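Local coordinates for protein Old Yellow Enzyme (Pichia, PDB 6AGZ) that binds flavin mononucleotide and, as an old yellow enzyme, probably catalyses the asymmetric reduction of the carbon-carbon double bond of enone compounds, at residues 26-31 and 337-342; 10-15 and 330-335; 104-109 and 180-185; 342-347 and 365-370. All coordinates share one frame; numbering follows the deposited sequence.

Contact 1: residues 26-31 and 337-342. With FMN (flavin mononucleotide), chain C.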
# COMPACT_ATOMS: atom_id res chain seq x y z
N LYS A 26 27.98 15.12 -2.71
CA LYS A 26 28.02 16.55 -2.42
C LYS A 26 26.65 17.20 -2.57
O LYS A 26 26.40 18.23 -1.93
CB LYS A 26 29.03 17.23 -3.33
CG LYS A 26 29.34 18.68 -2.98
CD LYS A 26 30.41 19.25 -3.90
CE LYS A 26 30.66 20.72 -3.61
NZ LYS A 26 31.71 21.29 -4.51
N ASN A 27 25.76 16.63 -3.38
CA ASN A 27 24.41 17.14 -3.53
C ASN A 27 23.45 15.95 -3.65
O ASN A 27 23.86 14.79 -3.60
CB ASN A 27 24.29 18.09 -4.73
CG ASN A 27 24.65 17.42 -6.05
OD1 ASN A 27 24.15 16.35 -6.39
ND2 ASN A 27 25.52 18.08 -6.82
N ARG A 28 22.17 16.26 -3.82
CA ARG A 28 21.13 15.25 -3.94
C ARG A 28 20.43 15.32 -5.29
O ARG A 28 19.31 14.80 -5.44
CB ARG A 28 20.13 15.39 -2.79
CG ARG A 28 20.84 15.52 -1.45
CD ARG A 28 19.90 15.52 -0.25
NE ARG A 28 20.65 15.75 0.98
CZ ARG A 28 20.12 15.73 2.20
NH1 ARG A 28 18.82 15.48 2.36
NH2 ARG A 28 20.88 15.95 3.26
N LEU A 29 21.06 15.94 -6.28
CA LEU A 29 20.59 15.93 -7.65
C LEU A 29 21.20 14.74 -8.38
O LEU A 29 22.42 14.54 -8.34
CB LEU A 29 20.97 17.24 -8.36
CG LEU A 29 20.74 17.32 -9.87
CD1 LEU A 29 19.25 17.35 -10.19
CD2 LEU A 29 21.44 18.54 -10.45
N VAL A 30 20.35 13.95 -9.03
CA VAL A 30 20.76 12.70 -9.65
C VAL A 30 20.44 12.74 -11.14
O VAL A 30 19.38 13.24 -11.54
CB VAL A 30 20.07 11.49 -8.98
CG1 VAL A 30 20.51 10.19 -9.64
CG2 VAL A 30 20.37 11.47 -7.49
N PHE A 31 21.36 12.24 -11.95
CA PHE A 31 21.11 11.95 -13.35
C PHE A 31 20.58 10.53 -13.45
O PHE A 31 21.36 9.57 -13.36
CB PHE A 31 22.39 12.12 -14.18
CG PHE A 31 22.18 11.98 -15.67
CD1 PHE A 31 20.92 12.11 -16.23
CD2 PHE A 31 23.26 11.70 -16.50
CE1 PHE A 31 20.74 11.98 -17.59
CE2 PHE A 31 23.08 11.57 -17.87
CZ PHE A 31 21.82 11.71 -18.41
N ARG A 337 16.45 12.12 3.49
CA ARG A 337 16.85 10.91 2.78
C ARG A 337 16.36 10.88 1.34
O ARG A 337 16.31 9.80 0.74
CB ARG A 337 16.37 9.66 3.53
CG ARG A 337 14.89 9.66 3.94
CD ARG A 337 13.98 9.21 2.80
NE ARG A 337 12.59 9.01 3.23
CZ ARG A 337 12.00 7.82 3.30
NH1 ARG A 337 12.66 6.72 2.97
NH2 ARG A 337 10.73 7.74 3.70
N THR A 338 16.02 12.03 0.76
CA THR A 338 15.39 12.08 -0.55
C THR A 338 16.34 12.67 -1.58
O THR A 338 16.86 13.77 -1.40
CB THR A 338 14.10 12.90 -0.51
OG1 THR A 338 13.18 12.29 0.40
CG2 THR A 338 13.47 12.98 -1.89
N LEU A 339 16.57 11.92 -2.66
CA LEU A 339 17.28 12.39 -3.84
C LEU A 339 16.28 12.77 -4.92
O LEU A 339 15.19 12.19 -5.01
CB LEU A 339 18.24 11.32 -4.37
CG LEU A 339 19.23 10.69 -3.38
CD1 LEU A 339 20.01 9.58 -4.05
CD2 LEU A 339 20.16 11.74 -2.81
N ILE A 340 16.65 13.74 -5.75
CA ILE A 340 15.79 14.23 -6.83
C ILE A 340 16.50 13.95 -8.15
O ILE A 340 17.61 14.43 -8.38
CB ILE A 340 15.48 15.72 -6.68
CG1 ILE A 340 14.70 15.97 -5.38
CG2 ILE A 340 14.68 16.22 -7.88
CD1 ILE A 340 13.30 15.38 -5.39
N GLY A 341 15.84 13.18 -9.01
CA GLY A 341 16.38 12.84 -10.32
C GLY A 341 15.76 13.69 -11.42
O GLY A 341 14.55 13.89 -11.45
N CYS A 342 16.61 14.19 -12.31
CA CYS A 342 16.18 14.96 -13.47
C CYS A 342 16.89 14.40 -14.70
O CYS A 342 18.11 14.52 -14.82
CB CYS A 342 16.49 16.45 -13.29
SG CYS A 342 15.83 17.17 -11.77
N1 FMN C . 14.61 5.01 -17.01
C2 FMN C . 15.25 3.83 -16.65
O2 FMN C . 15.02 3.31 -15.56
N3 FMN C . 16.14 3.24 -17.52
C4 FMN C . 16.40 3.82 -18.75
O4 FMN C . 17.19 3.30 -19.53
C4A FMN C . 15.75 5.00 -19.10
N5 FMN C . 16.01 5.58 -20.32
C5A FMN C . 15.38 6.75 -20.68
C6 FMN C . 15.65 7.32 -21.92
C7 FMN C . 15.01 8.50 -22.29
C7M FMN C . 15.30 9.12 -23.62
C8 FMN C . 14.11 9.11 -21.42
C8M FMN C . 13.43 10.38 -21.82
C9 FMN C . 13.85 8.53 -20.19
C9A FMN C . 14.48 7.35 -19.81
N10 FMN C . 14.22 6.77 -18.58
C10 FMN C . 14.86 5.60 -18.23
C1' FMN C . 13.26 7.42 -17.63
C2' FMN C . 14.03 8.48 -16.84
O2' FMN C . 15.05 7.85 -16.09
C3' FMN C . 13.15 9.32 -15.91
O3' FMN C . 12.57 8.49 -14.92
C4' FMN C . 12.05 10.03 -16.70
O4' FMN C . 12.61 10.65 -17.83
C5' FMN C . 11.36 11.09 -15.86
O5' FMN C . 12.31 11.99 -15.34
P FMN C . 12.40 13.50 -15.91
O1P FMN C . 11.02 14.12 -15.84
O2P FMN C . 13.36 14.30 -15.07
O3P FMN C . 12.88 13.46 -17.34
O HOH W 1 16.70 14.89 1.00

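Contact 2: residues 10-15 and 330-335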
# COMPACT_ATOMS: atom_id res chain seq x y z
N ALA A 10 20.18 26.38 -4.37
CA ALA A 10 21.25 26.18 -3.40
C ALA A 10 20.76 26.33 -1.97
O ALA A 10 21.43 25.86 -1.04
CB ALA A 10 22.39 27.16 -3.67
N ASP A 11 19.60 26.96 -1.77
CA ASP A 11 19.04 27.14 -0.44
C ASP A 11 18.50 25.85 0.16
O ASP A 11 18.27 25.79 1.37
CB ASP A 11 17.92 28.18 -0.48
CG ASP A 11 18.41 29.59 -0.51
OD1 ASP A 11 18.27 30.27 0.47
OD2 ASP A 11 18.94 30.01 -1.52
N THR A 12 18.28 24.82 -0.65
CA THR A 12 17.48 23.67 -0.27
C THR A 12 18.35 22.45 0.01
O THR A 12 19.58 22.49 -0.13
CB THR A 12 16.45 23.36 -1.36
OG1 THR A 12 17.12 22.88 -2.52
CG2 THR A 12 15.67 24.62 -1.72
N ASN A 13 17.69 21.36 0.40
CA ASN A 13 18.37 20.08 0.59
C ASN A 13 18.96 19.55 -0.71
O ASN A 13 19.81 18.66 -0.66
CB ASN A 13 17.40 19.05 1.16
CG ASN A 13 17.26 19.15 2.67
OD1 ASN A 13 17.82 20.05 3.30
ND2 ASN A 13 16.52 18.21 3.26
N LEU A 14 18.52 20.07 -1.86
CA LEU A 14 19.03 19.57 -3.14
C LEU A 14 20.54 19.72 -3.24
O LEU A 14 21.20 18.94 -3.93
CB LEU A 14 18.34 20.30 -4.30
CG LEU A 14 18.65 19.74 -5.69
CD1 LEU A 14 18.07 18.34 -5.83
CD2 LEU A 14 18.14 20.66 -6.78
N PHE A 15 21.11 20.72 -2.56
CA PHE A 15 22.56 20.91 -2.54
C PHE A 15 23.11 20.79 -1.12
O PHE A 15 24.06 21.48 -0.75
CB PHE A 15 22.94 22.24 -3.17
CG PHE A 15 22.76 22.25 -4.66
CD1 PHE A 15 23.72 21.70 -5.48
CD2 PHE A 15 21.62 22.78 -5.23
CE1 PHE A 15 23.56 21.69 -6.85
CE2 PHE A 15 21.45 22.78 -6.59
CZ PHE A 15 22.42 22.23 -7.41
N LYS A 330 9.48 20.87 -2.01
CA LYS A 330 8.70 20.18 -0.99
C LYS A 330 9.25 18.78 -0.73
O LYS A 330 9.44 18.39 0.43
CB LYS A 330 7.24 20.11 -1.43
CG LYS A 330 6.27 19.58 -0.38
CD LYS A 330 4.93 19.25 -1.02
CE LYS A 330 3.88 18.90 0.02
NZ LYS A 330 3.29 20.11 0.65
N ASP A 331 9.52 18.02 -1.79
CA ASP A 331 9.92 16.63 -1.60
C ASP A 331 11.35 16.51 -1.09
O ASP A 331 11.62 15.70 -0.20
CB ASP A 331 9.75 15.86 -2.91
CG ASP A 331 8.30 15.70 -3.31
OD1 ASP A 331 7.41 16.05 -2.50
OD2 ASP A 331 8.04 15.22 -4.44
N VAL A 332 12.27 17.31 -1.63
CA VAL A 332 13.66 17.19 -1.20
C VAL A 332 13.84 17.74 0.21
O VAL A 332 14.72 17.29 0.95
CB VAL A 332 14.61 17.88 -2.20
CG1 VAL A 332 14.66 19.38 -1.98
CG2 VAL A 332 16.01 17.28 -2.10
N ASN A 333 13.00 18.70 0.62
CA ASN A 333 13.06 19.23 1.98
C ASN A 333 12.16 18.48 2.95
O ASN A 333 12.23 18.74 4.16
CB ASN A 333 12.70 20.72 1.99
CG ASN A 333 13.81 21.60 1.46
OD1 ASN A 333 14.97 21.18 1.39
ND2 ASN A 333 13.47 22.82 1.09
N ALA A 334 11.32 17.57 2.46
CA ALA A 334 10.38 16.87 3.34
C ALA A 334 11.10 16.05 4.40
O ALA A 334 10.66 15.98 5.55
CB ALA A 334 9.45 15.98 2.51
N ASP A 335 12.22 15.43 4.03
CA ASP A 335 13.02 14.66 4.98
C ASP A 335 14.49 14.80 4.60
O ASP A 335 14.86 15.65 3.78
CB ASP A 335 12.55 13.20 5.04
CG ASP A 335 12.56 12.52 3.68
OD1 ASP A 335 13.49 12.75 2.87
OD2 ASP A 335 11.64 11.72 3.41

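Contact 3: residues 104-109 and 180-185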
# COMPACT_ATOMS: atom_id res chain seq x y z
N GLY A 104 35.28 14.23 -9.77
CA GLY A 104 34.76 14.47 -8.43
C GLY A 104 33.33 14.05 -8.21
O GLY A 104 32.75 14.42 -7.18
N SER A 105 32.73 13.30 -9.13
CA SER A 105 31.38 12.80 -8.99
C SER A 105 31.40 11.29 -8.74
O SER A 105 32.46 10.67 -8.64
CB SER A 105 30.54 13.14 -10.22
OG SER A 105 30.39 14.54 -10.35
N HIS A 106 30.21 10.71 -8.65
CA HIS A 106 30.04 9.29 -8.39
C HIS A 106 29.00 8.74 -9.36
O HIS A 106 28.16 9.48 -9.88
CB HIS A 106 29.61 9.05 -6.94
CG HIS A 106 30.34 9.90 -5.95
ND1 HIS A 106 31.43 9.46 -5.24
CD2 HIS A 106 30.14 11.19 -5.56
CE1 HIS A 106 31.87 10.43 -4.46
NE2 HIS A 106 31.10 11.49 -4.63
N ILE A 107 29.07 7.44 -9.62
CA ILE A 107 28.28 6.84 -10.69
C ILE A 107 27.80 5.46 -10.28
O ILE A 107 28.52 4.68 -9.65
CB ILE A 107 29.09 6.79 -12.01
CG1 ILE A 107 28.21 6.32 -13.17
CG2 ILE A 107 30.33 5.91 -11.86
CD1 ILE A 107 28.82 6.56 -14.52
N SER A 108 26.54 5.17 -10.63
CA SER A 108 25.94 3.85 -10.48
C SER A 108 25.53 3.35 -11.86
O SER A 108 25.14 4.13 -12.73
CB SER A 108 24.72 3.90 -9.56
OG SER A 108 23.96 2.70 -9.64
N MET A 109 25.64 2.04 -12.06
CA MET A 109 25.23 1.42 -13.32
C MET A 109 23.90 0.70 -13.12
O MET A 109 23.78 -0.15 -12.23
CB MET A 109 26.29 0.44 -13.84
CG MET A 109 25.74 -0.49 -14.91
SD MET A 109 26.97 -1.47 -15.79
CE MET A 109 27.63 -0.27 -16.94
N GLY A 180 34.51 -0.55 -11.26
CA GLY A 180 34.63 0.40 -10.17
C GLY A 180 33.42 1.27 -9.92
O GLY A 180 33.55 2.30 -9.24
N PHE A 181 32.25 0.92 -10.45
CA PHE A 181 31.04 1.68 -10.16
C PHE A 181 30.77 1.72 -8.66
O PHE A 181 31.12 0.80 -7.92
CB PHE A 181 29.84 1.08 -10.89
CG PHE A 181 29.83 1.32 -12.37
CD1 PHE A 181 29.27 2.48 -12.90
CD2 PHE A 181 30.36 0.38 -13.25
CE1 PHE A 181 29.26 2.70 -14.26
CE2 PHE A 181 30.34 0.60 -14.61
CZ PHE A 181 29.79 1.76 -15.12
N ASP A 182 30.12 2.79 -8.22
CA ASP A 182 29.81 2.92 -6.80
C ASP A 182 28.61 2.07 -6.40
O ASP A 182 28.58 1.51 -5.30
CB ASP A 182 29.56 4.39 -6.44
CG ASP A 182 30.77 5.27 -6.71
OD1 ASP A 182 31.71 5.24 -5.89
OD2 ASP A 182 30.78 5.98 -7.74
N MET A 183 27.62 1.95 -7.29
CA MET A 183 26.48 1.08 -7.06
C MET A 183 26.14 0.34 -8.34
O MET A 183 26.65 0.65 -9.42
CB MET A 183 25.24 1.86 -6.58
CG MET A 183 25.42 2.62 -5.29
SD MET A 183 25.84 4.34 -5.59
CE MET A 183 25.78 5.00 -3.92
N VAL A 184 25.26 -0.64 -8.20
CA VAL A 184 24.65 -1.31 -9.34
C VAL A 184 23.14 -1.31 -9.09
O VAL A 184 22.68 -1.70 -8.01
CB VAL A 184 25.21 -2.74 -9.54
CG1 VAL A 184 24.81 -3.69 -8.40
CG2 VAL A 184 24.79 -3.29 -10.88
N GLU A 185 22.38 -0.81 -10.06
CA GLU A 185 20.95 -0.59 -9.90
C GLU A 185 20.19 -1.61 -10.73
O GLU A 185 20.37 -1.69 -11.95
CB GLU A 185 20.56 0.83 -10.30
CG GLU A 185 19.05 1.06 -10.28
CD GLU A 185 18.67 2.48 -10.66
OE1 GLU A 185 19.43 3.41 -10.31
OE2 GLU A 185 17.62 2.66 -11.30

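Contact 4: residues 342-347 and 365-370. With FMN (flavin mononucleotide), chain C.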
# COMPACT_ATOMS: atom_id res chain seq x y z
N CYS A 342 16.61 14.19 -12.31
CA CYS A 342 16.18 14.96 -13.47
C CYS A 342 16.89 14.40 -14.70
O CYS A 342 18.11 14.52 -14.82
CB CYS A 342 16.49 16.45 -13.29
SG CYS A 342 15.83 17.17 -11.77
N SER A 343 16.12 13.78 -15.60
CA SER A 343 16.69 13.08 -16.75
C SER A 343 16.65 13.91 -18.03
O SER A 343 17.70 14.17 -18.63
CB SER A 343 15.94 11.76 -16.97
OG SER A 343 16.24 11.20 -18.24
N ARG A 344 15.46 14.34 -18.45
CA ARG A 344 15.32 14.96 -19.77
C ARG A 344 16.09 16.27 -19.86
O ARG A 344 16.72 16.55 -20.89
CB ARG A 344 13.84 15.16 -20.09
CG ARG A 344 13.13 13.88 -20.51
CD ARG A 344 11.64 14.07 -20.70
NE ARG A 344 10.92 14.11 -19.42
CZ ARG A 344 9.60 14.08 -19.31
NH1 ARG A 344 8.84 14.00 -20.40
NH2 ARG A 344 9.03 14.12 -18.11
N TYR A 345 16.06 17.08 -18.80
CA TYR A 345 16.82 18.32 -18.82
C TYR A 345 18.32 18.10 -18.63
O TYR A 345 19.11 18.96 -19.01
CB TYR A 345 16.29 19.29 -17.76
CG TYR A 345 15.07 20.04 -18.22
CD1 TYR A 345 15.17 21.07 -19.15
CD2 TYR A 345 13.81 19.72 -17.74
CE1 TYR A 345 14.06 21.76 -19.58
CE2 TYR A 345 12.69 20.41 -18.16
CZ TYR A 345 12.82 21.42 -19.08
OH TYR A 345 11.70 22.11 -19.51
N PHE A 346 18.71 16.97 -18.04
CA PHE A 346 20.14 16.67 -17.93
C PHE A 346 20.74 16.33 -19.29
O PHE A 346 21.94 16.52 -19.50
CB PHE A 346 20.36 15.52 -16.94
CG PHE A 346 21.49 15.76 -15.98
CD1 PHE A 346 22.68 16.34 -16.41
CD2 PHE A 346 21.36 15.42 -14.64
CE1 PHE A 346 23.72 16.56 -15.52
CE2 PHE A 346 22.40 15.64 -13.75
CZ PHE A 346 23.57 16.21 -14.19
N THR A 347 19.92 15.83 -20.22
CA THR A 347 20.42 15.52 -21.55
C THR A 347 20.82 16.78 -22.31
O THR A 347 21.82 16.78 -23.04
CB THR A 347 19.36 14.75 -22.35
OG1 THR A 347 18.22 15.58 -22.57
CG2 THR A 347 18.93 13.50 -21.59
N TYR A 365 15.12 20.59 -23.79
CA TYR A 365 15.57 19.32 -24.33
C TYR A 365 14.87 19.03 -25.66
O TYR A 365 13.82 19.59 -25.97
CB TYR A 365 15.32 18.18 -23.33
CG TYR A 365 13.88 18.04 -22.87
CD1 TYR A 365 12.95 17.34 -23.62
CD2 TYR A 365 13.47 18.59 -21.66
CE1 TYR A 365 11.65 17.20 -23.20
CE2 TYR A 365 12.16 18.46 -21.23
CZ TYR A 365 11.25 17.76 -22.00
OH TYR A 365 9.95 17.62 -21.58
N ASP A 366 15.47 18.14 -26.44
CA ASP A 366 15.00 17.81 -27.78
C ASP A 366 14.75 16.31 -27.85
O ASP A 366 15.69 15.53 -28.03
CB ASP A 366 16.01 18.27 -28.83
CG ASP A 366 15.50 18.09 -30.25
OD1 ASP A 366 14.32 17.72 -30.43
OD2 ASP A 366 16.28 18.33 -31.19
N ARG A 367 13.49 15.92 -27.69
CA ARG A 367 13.13 14.50 -27.70
C ARG A 367 13.47 13.83 -29.02
O ARG A 367 13.79 12.64 -29.05
CB ARG A 367 11.64 14.34 -27.38
CG ARG A 367 11.05 12.99 -27.76
CD ARG A 367 9.68 12.78 -27.15
NE ARG A 367 9.74 12.59 -25.70
CZ ARG A 367 10.07 11.44 -25.12
NH1 ARG A 367 10.36 10.38 -25.86
NH2 ARG A 367 10.10 11.36 -23.80
N SER A 368 13.44 14.58 -30.13
CA SER A 368 13.69 14.00 -31.44
C SER A 368 15.09 13.42 -31.57
O SER A 368 15.34 12.64 -32.50
CB SER A 368 13.46 15.04 -32.53
OG SER A 368 14.50 16.00 -32.55
N ARG A 369 16.01 13.77 -30.67
CA ARG A 369 17.37 13.26 -30.70
C ARG A 369 17.71 12.44 -29.46
O ARG A 369 18.89 12.19 -29.19
CB ARG A 369 18.37 14.40 -30.89
CG ARG A 369 18.55 14.82 -32.34
CD ARG A 369 18.25 16.29 -32.57
NE ARG A 369 19.46 17.07 -32.81
CZ ARG A 369 19.80 18.15 -32.11
NH1 ARG A 369 19.03 18.58 -31.12
NH2 ARG A 369 20.92 18.80 -32.40
N PHE A 370 16.70 12.02 -28.70
CA PHE A 370 16.94 11.13 -27.57
C PHE A 370 17.59 9.83 -28.03
O PHE A 370 18.57 9.37 -27.43
CB PHE A 370 15.63 10.83 -26.84
CG PHE A 370 15.14 11.94 -25.95
CD1 PHE A 370 15.93 13.05 -25.70
CD2 PHE A 370 13.89 11.87 -25.36
CE1 PHE A 370 15.48 14.07 -24.88
CE2 PHE A 370 13.44 12.88 -24.53
CZ PHE A 370 14.23 13.98 -24.29
N1 FMN C . 14.61 5.01 -17.01
C2 FMN C . 15.25 3.83 -16.65
O2 FMN C . 15.02 3.31 -15.56
N3 FMN C . 16.14 3.24 -17.52
C4 FMN C . 16.40 3.82 -18.75
O4 FMN C . 17.19 3.30 -19.53
C4A FMN C . 15.75 5.00 -19.10
N5 FMN C . 16.01 5.58 -20.32
C5A FMN C . 15.38 6.75 -20.68
C6 FMN C . 15.65 7.32 -21.92
C7 FMN C . 15.01 8.50 -22.29
C7M FMN C . 15.30 9.12 -23.62
C8 FMN C . 14.11 9.11 -21.42
C8M FMN C . 13.43 10.38 -21.82
C9 FMN C . 13.85 8.53 -20.19
C9A FMN C . 14.48 7.35 -19.81
N10 FMN C . 14.22 6.77 -18.58
C10 FMN C . 14.86 5.60 -18.23
C1' FMN C . 13.26 7.42 -17.63
C2' FMN C . 14.03 8.48 -16.84
O2' FMN C . 15.05 7.85 -16.09
C3' FMN C . 13.15 9.32 -15.91
O3' FMN C . 12.57 8.49 -14.92
C4' FMN C . 12.05 10.03 -16.70
O4' FMN C . 12.61 10.65 -17.83
C5' FMN C . 11.36 11.09 -15.86
O5' FMN C . 12.31 11.99 -15.34
P FMN C . 12.40 13.50 -15.91
O1P FMN C . 11.02 14.12 -15.84
O2P FMN C . 13.36 14.30 -15.07
O3P FMN C . 12.88 13.46 -17.34
O HOH W 2 17.78 16.76 -25.26

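Contact 1: residues 26-31 and 337-342
T338 meets R28 through the carbonyl of the one and the aliphatic chain of the other: R28 CD lies 3.7 Å from T338 O, and a water that accepts from R28 NH1, in the plane of the guanidinium at its edge, lies in reach of the same oxygen and probably donates to it. The other nitrogens of R28 turn to K16, P17 and D336. L339 follows, its CD2 3.7 Å from R28 CB where the two side chains cross at about a right angle. V30 CG2, set anti to the carbonyl carbon, is the branch that meets L339 CB. The N-H of I340 reaches R28 O at 2.9 Å in a bond straight to within 5°, and its carbonyl accepts from V30 N. G341 adds a CA-H...O contact to V30 O. That oxygen also takes the N-H of C342 at 3.0 Å. C342 SG touches L29 CD1, and C342 CA lies 3.3 Å from O2P of the flavin mononucleotide. Bridges L29-I340 and V30-G341 are parallel, with the strand axes at 47°. Here strand 338-341 meets strand 29-31, the last joining the first, which closes the eight-stranded TIM barrel beside the phosphate end of its cofactor.

Contact 2: residues 10-15 and 330-335
N13 grips the end of helix 328-334 through its backbone and its side chain, tying the loop ahead of strand 18-20 to the last helix before the closing strand of the TIM barrel. Its backbone N donates to N333 OD1 at 2.9 Å, with 161° at the hydrogen and the donor in the carbonyl plane of the N333 amide. The N13 amide supplies the second hold: ND2 donates to V332 O at 3.1 Å, and more weakly to D335 O. CG of N13 stands anti to its carbonyl carbon (chi1 -83°), which brings ND2 within bonding distance of V332 O, in the last helical turn, and of D335 O just beyond it. The two asparagine amide planes are 87° apart. N333 gives its oxygen to the backbone, N13 its nitrogen to the helix end. Before N13, T12 OG1 accepts from L14 N at 3.2 Å, an ST turn, and is also hydrogen-bonded to L9 O. T12 lays its CB and CG2 near the N333 amide, and L14 and V332 both touch I340 of the barrel. The V332 side chain directs both methyls at the 3-10 turn of 13-14 and comes closest with CG2, 3.8 Å from L14 N.

Contact 3: residues 104-109 and 180-185
The F181 ring takes M109 CB over its centre in a CH-pi contact, 3.7 Å from the centroid and 10° off the normal. With CG anti to the backbone N (chi1 164°) and the chain extended until it bends at chi3, the M109 thioether runs on across the ring. SD approaches obliquely, as a Met-aromatic contact, and CE ends 3.5 Å from F181 CZ. I107 meets the ring obliquely, CG2 being 3.7 Å from F181 CD1 and I107 CD1 close to F181 CE1. Replacing F181 by an alanine would probably leave M109 and I107 facing a gap and the M109 thioether less restrained. D182 works by its carboxylate: CG lies anti to the carbonyl carbon, bringing OD2 onto I107 N at 2.9 Å, met on its anti side, while D182 N returns a bond to I107 O. OD2 also accepts from H101. On the sheet face opposite to M109 and V184, S108 OG packs against M183 CB at 3.4 Å and is hydrogen-bonded to Y281. The buried M183 N has no partner. M109 N donates to M183 O and E185 N to M109 O at 2.7 Å. E185, whose OE1 is hydrogen-bonded to Y281, has its side chain about 5 Å from the flavin. Strands 106-112 and 183-187 are TIM-barrel neighbours, their directions 37° apart and the M109-V184 bridge parallel, with F181 and M109 packing outward against helix 87-102.

Contact 4: residues 342-347 and 365-370
R344 lays its CB over the centre of the Y365 ring, 3.8 Å from the centroid and 12° off the normal, a CH-pi contact that its CD extends toward CZ and OH. The guanidinium is tilted only 29° from the ring plane. Bent at chi3 (-77°), the arginine chain turns back to the cofactor phosphate: NE donates to FMN O3P at 2.9 Å, and NH2 to O1P, which lies in the guanidinium plane at its edge. Backbone N-H groups add to the grip, R344 N on O3P and S343 N on O2P. This is the phosphate-binding site of the flavin-dependent TIM barrels, formed where strand 338-341 runs into helix 344-348 and the S343 and R344 amides at the turn bond the anion. A leucine in place of R344 would probably leave O1P without this donor and O3P with one fewer, and the phosphate less well neutralised. Y365 also presents an edge to Y345, an edge-to-face pair with centroids 4.9 Å apart and Y365 CD2 over the centre of the Y345 ring. F370 approaches from the dimethylbenzene end of the flavin, its CD2 3.5 Å from FMN C7M and its CZ 3.9 Å from R344 CG. F370 CE2 lies over one face of the R367 guanidinium, whose NH2 comes near FMN C8M. A water bridges T347 OG1 to the backbone N of D366.

How the contacts relate
From the N terminus, the loop 10-15 opens contact 2 and residues 26-31 open contact 1; 330-335 then closes contact 2 before 337-342 closes contact 1, so the two cross. They touch as well, R28 N lying 2.8 Å from L14 O, a probable hydrogen bond. Contact 3, joining strands 106-112 and 183-187, is nested inside both long loops and reaches the same barrel sheet as contact 1, their centres about 14 Å apart. Contact 4 comes in series after the others: it shares C342 with contact 1, and F31 CB packs on F346 CD2 at 3.5 Å. Its short loop ties the helix after the closing strand to the segment 365-370, and contacts 1 and 4 both touch the flavin mononucleotide.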